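Local structure of AP endonuclease, family protein 2 (Mycobacterium smegmatis, 5TNV) at residues T140-A145 with H162-A167; M194-Y199 with G225-L230. The protein binds a magnesium ion within a xylose isomerase-like TIM barrel and possibly acts as an endonuclease. One frame throughout, in Å; residues are numbered along the deposited sequence.

Contact 1: T140-A145 with H162-A167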
loop_
_atom_site.group_PDB
_atom_site.type_symbol
_atom_site.label_atom_id
_atom_site.label_comp_id
_atom_site.label_asym_id
_atom_site.label_seq_id
_atom_site.Cartn_x
_atom_site.Cartn_y
_atom_site.Cartn_z
ATOM N N THR A 140 9.151 12.053 -25.916
ATOM C CA THR A 140 7.962 12.749 -26.365
ATOM C C THR A 140 6.795 11.775 -26.418
ATOM O O THR A 140 6.986 10.575 -26.631
ATOM C CB THR A 140 8.253 13.415 -27.731
ATOM O OG1 THR A 140 7.220 14.323 -28.072
ATOM C CG2 THR A 140 8.400 12.409 -28.855
ATOM N N GLY A 141 5.591 12.286 -26.247
ATOM C CA GLY A 141 4.408 11.489 -26.428
ATOM C C GLY A 141 3.301 12.306 -27.068
ATOM O O GLY A 141 3.478 13.475 -27.395
ATOM N N PHE A 142 2.157 11.659 -27.218
ATOM C CA PHE A 142 1.049 12.256 -27.972
ATOM C C PHE A 142 -0.107 12.668 -27.094
ATOM O O PHE A 142 -1.131 13.178 -27.577
ATOM C CB PHE A 142 0.641 11.302 -29.093
ATOM C CG PHE A 142 1.766 11.058 -30.087
ATOM C CD1 PHE A 142 2.210 12.097 -30.913
ATOM C CD2 PHE A 142 2.417 9.837 -30.183
ATOM C CE1 PHE A 142 3.273 11.913 -31.779
ATOM C CE2 PHE A 142 3.459 9.668 -31.090
ATOM C CZ PHE A 142 3.872 10.690 -31.880
ATOM N N MET A 143 0.034 12.495 -25.767
ATOM C CA MET A 143 -0.925 13.087 -24.837
ATOM C C MET A 143 -0.966 14.605 -25.065
ATOM O O MET A 143 0.016 15.244 -25.463
ATOM C CB MET A 143 -0.599 12.756 -23.377
ATOM C CG MET A 143 0.798 13.111 -22.928
ATOM S SD MET A 143 1.950 11.722 -23.207
ATOM C CE MET A 143 3.504 12.509 -22.844
ATOM N N GLN A 144 -2.125 15.184 -24.794
ATOM C CA GLN A 144 -2.354 16.628 -24.913
ATOM C C GLN A 144 -3.009 17.150 -23.642
ATOM O O GLN A 144 -3.143 16.423 -22.660
ATOM C CB GLN A 144 -3.144 17.001 -26.170
ATOM C CG GLN A 144 -2.465 16.583 -27.454
ATOM C CD GLN A 144 -3.068 17.136 -28.696
ATOM O OE1 GLN A 144 -3.915 18.053 -28.650
ATOM N NE2 GLN A 144 -2.647 16.653 -29.849
ATOM N N ALA A 145 -3.397 18.429 -23.608
ATOM C CA ALA A 145 -3.958 19.018 -22.407
ATOM C C ALA A 145 -5.152 18.168 -21.908
ATOM O O ALA A 145 -5.943 17.637 -22.689
ATOM C CB ALA A 145 -4.489 20.393 -22.681
ATOM N N HIS A 162 -8.367 13.960 -24.927
ATOM C CA HIS A 162 -7.835 14.002 -26.274
ATOM C C HIS A 162 -7.718 12.572 -26.844
ATOM O O HIS A 162 -7.232 11.638 -26.202
ATOM C CB HIS A 162 -6.423 14.622 -26.258
ATOM C CG HIS A 162 -5.683 14.424 -27.556
ATOM N ND1 HIS A 162 -6.038 15.146 -28.680
ATOM C CD2 HIS A 162 -4.675 13.571 -27.859
ATOM C CE1 HIS A 162 -5.231 14.706 -29.625
ATOM N NE2 HIS A 162 -4.411 13.763 -29.180
ATOM N N VAL A 163 -8.097 12.445 -28.097
ATOM C CA VAL A 163 -7.924 11.229 -28.890
ATOM C C VAL A 163 -7.194 11.647 -30.162
ATOM O O VAL A 163 -7.619 12.596 -30.824
ATOM C CB VAL A 163 -9.241 10.512 -29.251
ATOM C CG1 VAL A 163 -8.974 9.260 -30.055
ATOM C CG2 VAL A 163 -10.065 10.226 -28.009
ATOM N N ASP A 164 -6.093 10.979 -30.507
ATOM C CA ASP A 164 -5.357 11.407 -31.699
ATOM C C ASP A 164 -6.213 11.362 -32.937
ATOM O O ASP A 164 -7.089 10.529 -33.163
ATOM C CB ASP A 164 -4.078 10.583 -31.865
ATOM C CG ASP A 164 -2.857 11.154 -31.166
ATOM O OD1 ASP A 164 -2.742 12.395 -31.090
ATOM O OD2 ASP A 164 -2.011 10.324 -30.750
ATOM N N ASP A 165 -5.890 12.329 -33.835
ATOM C CA ASP A 165 -6.532 12.439 -35.130
ATOM C C ASP A 165 -5.887 11.496 -36.136
ATOM O O ASP A 165 -4.675 11.634 -36.441
ATOM C CB ASP A 165 -6.356 13.894 -35.603
ATOM C CG ASP A 165 -7.062 14.246 -36.914
ATOM O OD1 ASP A 165 -7.475 13.291 -37.625
ATOM O OD2 ASP A 165 -7.154 15.442 -37.242
ATOM N N PRO A 166 -6.593 10.548 -36.707
ATOM C CA PRO A 166 -5.968 9.651 -37.694
ATOM C C PRO A 166 -5.294 10.381 -38.868
ATOM O O PRO A 166 -4.316 9.869 -39.470
ATOM C CB PRO A 166 -7.164 8.812 -38.169
ATOM C CG PRO A 166 -8.280 8.985 -37.237
ATOM C CD PRO A 166 -8.008 10.231 -36.506
ATOM N N ALA A 167 -5.840 11.530 -39.225
ATOM C CA ALA A 167 -5.284 12.216 -40.401
ATOM C C ALA A 167 -3.909 12.773 -40.122
ATOM O O ALA A 167 -3.327 13.240 -41.095
ATOM C CB ALA A 167 -6.289 13.270 -40.822
HETATM O O HOH W 1 -1.018 14.211 -30.050
HETATM O O HOH W 2 -6.548 14.845 -22.708
#
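Gln144 lays its side chain over one face of the His162 imidazole, a compact example of an amide stacked on an aromatic ring. The two planes are only 16° apart, and CD of Gln144 lies 3.4 Å above the ring plane, shifted toward the rim. Nearer the backbone, CG of Gln144 sits 3.7 Å from the centroid of the His162 ring and almost on its normal, a CH-pi contact. The extended chain (chi2 -169°) carries the amide outward across the face, and NE2 of Gln144 ends just beyond the rim, 3.2 Å from CE1 of His162. NE2 also comes near the NE2 of His162, but at a poor angle for a hydrogen bond. What that amide nitrogen does hold is a water, which accepts from it while donating to Phe142 O and to OD1 of Asp164.

One step out, the imidazole is itself oriented by Asp164: His162 NE2 donates to Asp164 OD1 over 2.9 Å, in the plane of the ring but from well above the carboxylate plane. The other oxygen of Asp164, OD2, rests 3.3 Å from CB of Phe142 and has a further partner in Tyr199 N. From that CB the phenyl group leads away, meeting Tyr199 edge-to-face and packing on Ala172 and Val176 of helix 169-185. A second water joins Ala145 O to the backbone N of His162, while Arg107 binds the carbonyl of Gln144.

With no direct hydrogen bond between the segments, the loop that follows strand 137-141 is joined to the residues leading into helix 169-185 by stacking, the packing of Phe142 on Asp164 and two water bridges. The buried carboxylate of Asp164 is approached by the imidazole, a water and a backbone amide, donors that probably stabilise its negative charge and together hold its rotation.

Contact 2: M194-Y199 with G225-L230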
loop_
_atom_site.group_PDB
_atom_site.type_symbol
_atom_site.label_atom_id
_atom_site.label_comp_id
_atom_site.label_asym_id
_atom_site.label_seq_id
_atom_site.Cartn_x
_atom_site.Cartn_y
_atom_site.Cartn_z
ATOM N N MET A 194 4.227 5.626 -24.488
ATOM C CA MET A 194 2.905 5.027 -24.640
ATOM C C MET A 194 1.924 5.679 -23.692
ATOM O O MET A 194 2.222 5.868 -22.507
ATOM C CB MET A 194 2.985 3.517 -24.401
ATOM C CG MET A 194 3.789 2.795 -25.463
ATOM S SD MET A 194 3.911 1.022 -25.272
ATOM C CE MET A 194 2.167 0.560 -25.356
ATOM N N TYR A 195 0.737 5.987 -24.199
ATOM C CA TYR A 195 -0.288 6.747 -23.467
ATOM C C TYR A 195 -1.613 6.449 -24.172
ATOM O O TYR A 195 -1.674 6.387 -25.407
ATOM C CB TYR A 195 0.060 8.223 -23.399
ATOM C CG TYR A 195 -0.905 9.082 -22.599
ATOM C CD1 TYR A 195 -2.119 9.489 -23.163
ATOM C CD2 TYR A 195 -0.633 9.478 -21.311
ATOM C CE1 TYR A 195 -3.030 10.252 -22.472
ATOM C CE2 TYR A 195 -1.518 10.289 -20.608
ATOM C CZ TYR A 195 -2.695 10.656 -21.172
ATOM O OH TYR A 195 -3.564 11.484 -20.471
ATOM N N GLU A 196 -2.662 6.313 -23.402
ATOM C CA GLU A 196 -3.992 5.959 -23.896
ATOM C C GLU A 196 -4.531 6.962 -24.903
ATOM O O GLU A 196 -4.344 8.181 -24.834
ATOM C CB GLU A 196 -4.944 5.821 -22.701
ATOM C CG GLU A 196 -5.053 7.023 -21.781
ATOM C CD GLU A 196 -4.054 7.097 -20.646
ATOM O OE1 GLU A 196 -2.927 6.599 -20.763
ATOM O OE2 GLU A 196 -4.390 7.689 -19.568
ATOM N N ASP A 197 -5.263 6.399 -25.859
ATOM C CA ASP A 197 -6.044 7.191 -26.823
ATOM C C ASP A 197 -5.154 7.934 -27.801
ATOM O O ASP A 197 -5.608 8.908 -28.427
ATOM C CB ASP A 197 -7.047 8.112 -26.133
ATOM C CG ASP A 197 -7.936 7.421 -25.118
ATOM O OD1 ASP A 197 -8.386 6.270 -25.395
ATOM O OD2 ASP A 197 -8.167 8.012 -24.035
ATOM N N THR A 198 -3.921 7.472 -27.950
ATOM C CA THR A 198 -2.956 8.029 -28.896
ATOM C C THR A 198 -2.539 7.013 -29.933
ATOM O O THR A 198 -2.885 5.817 -29.850
ATOM C CB THR A 198 -1.687 8.577 -28.198
ATOM O OG1 THR A 198 -0.840 7.501 -27.767
ATOM C CG2 THR A 198 -2.032 9.531 -27.057
ATOM N N TYR A 199 -1.703 7.457 -30.884
ATOM C CA TYR A 199 -1.149 6.554 -31.883
ATOM C C TYR A 199 -0.452 5.343 -31.272
ATOM O O TYR A 199 -0.303 4.324 -31.949
ATOM C CB TYR A 199 -0.120 7.265 -32.814
ATOM C CG TYR A 199 -0.706 8.501 -33.491
ATOM C CD1 TYR A 199 -1.848 8.422 -34.309
ATOM C CD2 TYR A 199 -0.131 9.750 -33.308
ATOM C CE1 TYR A 199 -2.373 9.539 -34.917
ATOM C CE2 TYR A 199 -0.672 10.863 -33.889
ATOM C CZ TYR A 199 -1.775 10.769 -34.705
ATOM O OH TYR A 199 -2.296 11.926 -35.224
ATOM N N GLY A 225 1.887 1.571 -16.896
ATOM C CA GLY A 225 1.010 2.041 -15.838
ATOM C C GLY A 225 -0.104 2.950 -16.392
ATOM O O GLY A 225 -1.207 2.937 -15.845
ATOM N N ASN A 226 0.185 3.706 -17.438
ATOM C CA ASN A 226 -0.823 4.546 -18.044
ATOM C C ASN A 226 -2.065 3.733 -18.482
ATOM O O ASN A 226 -3.177 4.243 -18.457
ATOM C CB ASN A 226 -0.285 5.292 -19.252
ATOM C CG ASN A 226 0.732 6.351 -18.909
ATOM O OD1 ASN A 226 0.743 6.864 -17.763
ATOM N ND2 ASN A 226 1.564 6.719 -19.857
ATOM N N LEU A 227 -1.843 2.507 -18.919
ATOM C CA LEU A 227 -2.891 1.606 -19.366
ATOM C C LEU A 227 -3.487 0.801 -18.260
ATOM O O LEU A 227 -4.730 0.583 -18.214
ATOM C CB LEU A 227 -2.389 0.701 -20.493
ATOM C CG LEU A 227 -1.791 1.415 -21.718
ATOM C CD1 LEU A 227 -1.467 0.406 -22.791
ATOM C CD2 LEU A 227 -2.682 2.531 -22.228
ATOM N N VAL A 228 -2.677 0.256 -17.324
ATOM C CA VAL A 228 -3.160 -0.608 -16.254
ATOM C C VAL A 228 -4.173 0.110 -15.371
ATOM O O VAL A 228 -5.083 -0.525 -14.812
ATOM C CB VAL A 228 -1.946 -1.130 -15.460
ATOM C CG1 VAL A 228 -2.328 -1.776 -14.142
ATOM C CG2 VAL A 228 -1.091 -2.057 -16.320
ATOM N N ARG A 229 -4.066 1.433 -15.224
ATOM C CA ARG A 229 -4.986 2.198 -14.362
ATOM C C ARG A 229 -6.361 2.317 -14.972
ATOM O O ARG A 229 -7.300 2.733 -14.251
ATOM C CB ARG A 229 -4.400 3.585 -14.125
ATOM C CG ARG A 229 -4.395 4.506 -15.365
ATOM C CD ARG A 229 -3.401 5.611 -15.210
ATOM N NE ARG A 229 -3.315 6.446 -16.402
ATOM C CZ ARG A 229 -2.449 7.447 -16.525
ATOM N NH1 ARG A 229 -1.684 7.811 -15.508
ATOM N NH2 ARG A 229 -2.384 8.097 -17.695
ATOM N N LEU A 230 -6.555 2.061 -16.267
ATOM C CA LEU A 230 -7.774 2.447 -16.944
ATOM C C LEU A 230 -8.930 1.496 -16.637
ATOM O O LEU A 230 -8.773 0.275 -16.518
ATOM C CB LEU A 230 -7.548 2.465 -18.447
ATOM C CG LEU A 230 -6.470 3.448 -18.921
ATOM C CD1 LEU A 230 -6.212 3.267 -20.413
ATOM C CD2 LEU A 230 -6.846 4.874 -18.593
#
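Glu196 reaches from its loop onto the turn of helix 225-228, and each part of its side chain meets a different neighbour. CB of Glu196 rests on two leucines, 3.7 Å from CD1 of Leu230 and 4.0 Å from CD2 of Leu227. CG stands between the backbone N and the carbonyl carbon (chi1 56°), and a sharp bend at the next bond (chi2 -88°) folds the carboxylate back. OE1 of Glu196 thus hovers 3.6 Å above the plane of the Tyr195 ring, over its centre, and touches CB of Asn226 at 3.3 Å; the hydroxyl of that tyrosine is bonded to Arg107. OE2 carries the salt bridge: the syn lone pair of Glu196 OE2 receives Arg229 NH2 at 2.8 Å in a nearly straight hydrogen bond, to which OE1 adds a weak one. The guanidinium presents its edge to the carboxylate, their planes 79° apart. Its NH1 is engaged by Tyr256, and Asn226 OD1 lies over one of its faces.

Asn226 supplies the second tie: its ND2 donates to Met194 O over 2.9 Å, in the plane of the carbonyl, while OD1 accepts from Lys254. Because 194-199 directly follows the magnesium ligand Glu193, and Asn226 lies next to the ligand Asp223, the contact forms second-shell structure beside the metal site of the TIM barrel.

Beyond these polar groups, the backbone of Met194 is bonded to Asn221 at the end of strand 218-221. The Met194 side chain packs against Ala206 of helix 203-213 and Val244 of helix 237-244, while Arg229 O reaches Ser269 on strand 266-272.

Contact 1 lies within the connection after strand 137-141, and contact 2 joins those after strands 189-193 and 218-221, all at the C-terminal end of the barrel strands. Their centres are 12 Å apart, and they meet directly through 162-167 and 194-199. Asp164 OD2 and Tyr199 N are 2.9 Å apart and Asp165 O and Tyr199 OH 2.7 Å, both probable hydrogen bonds. The magnesium ion is bound by Glu193, Asp223 and His252, and the Asn226 side chain of contact 2 is about 4 Å from it. Contact 1 is more remote, the Phe142 side chain being about 12 Å away. Tyr199 thus ties 162-167 to the segment that directly follows the metal ligand Glu193.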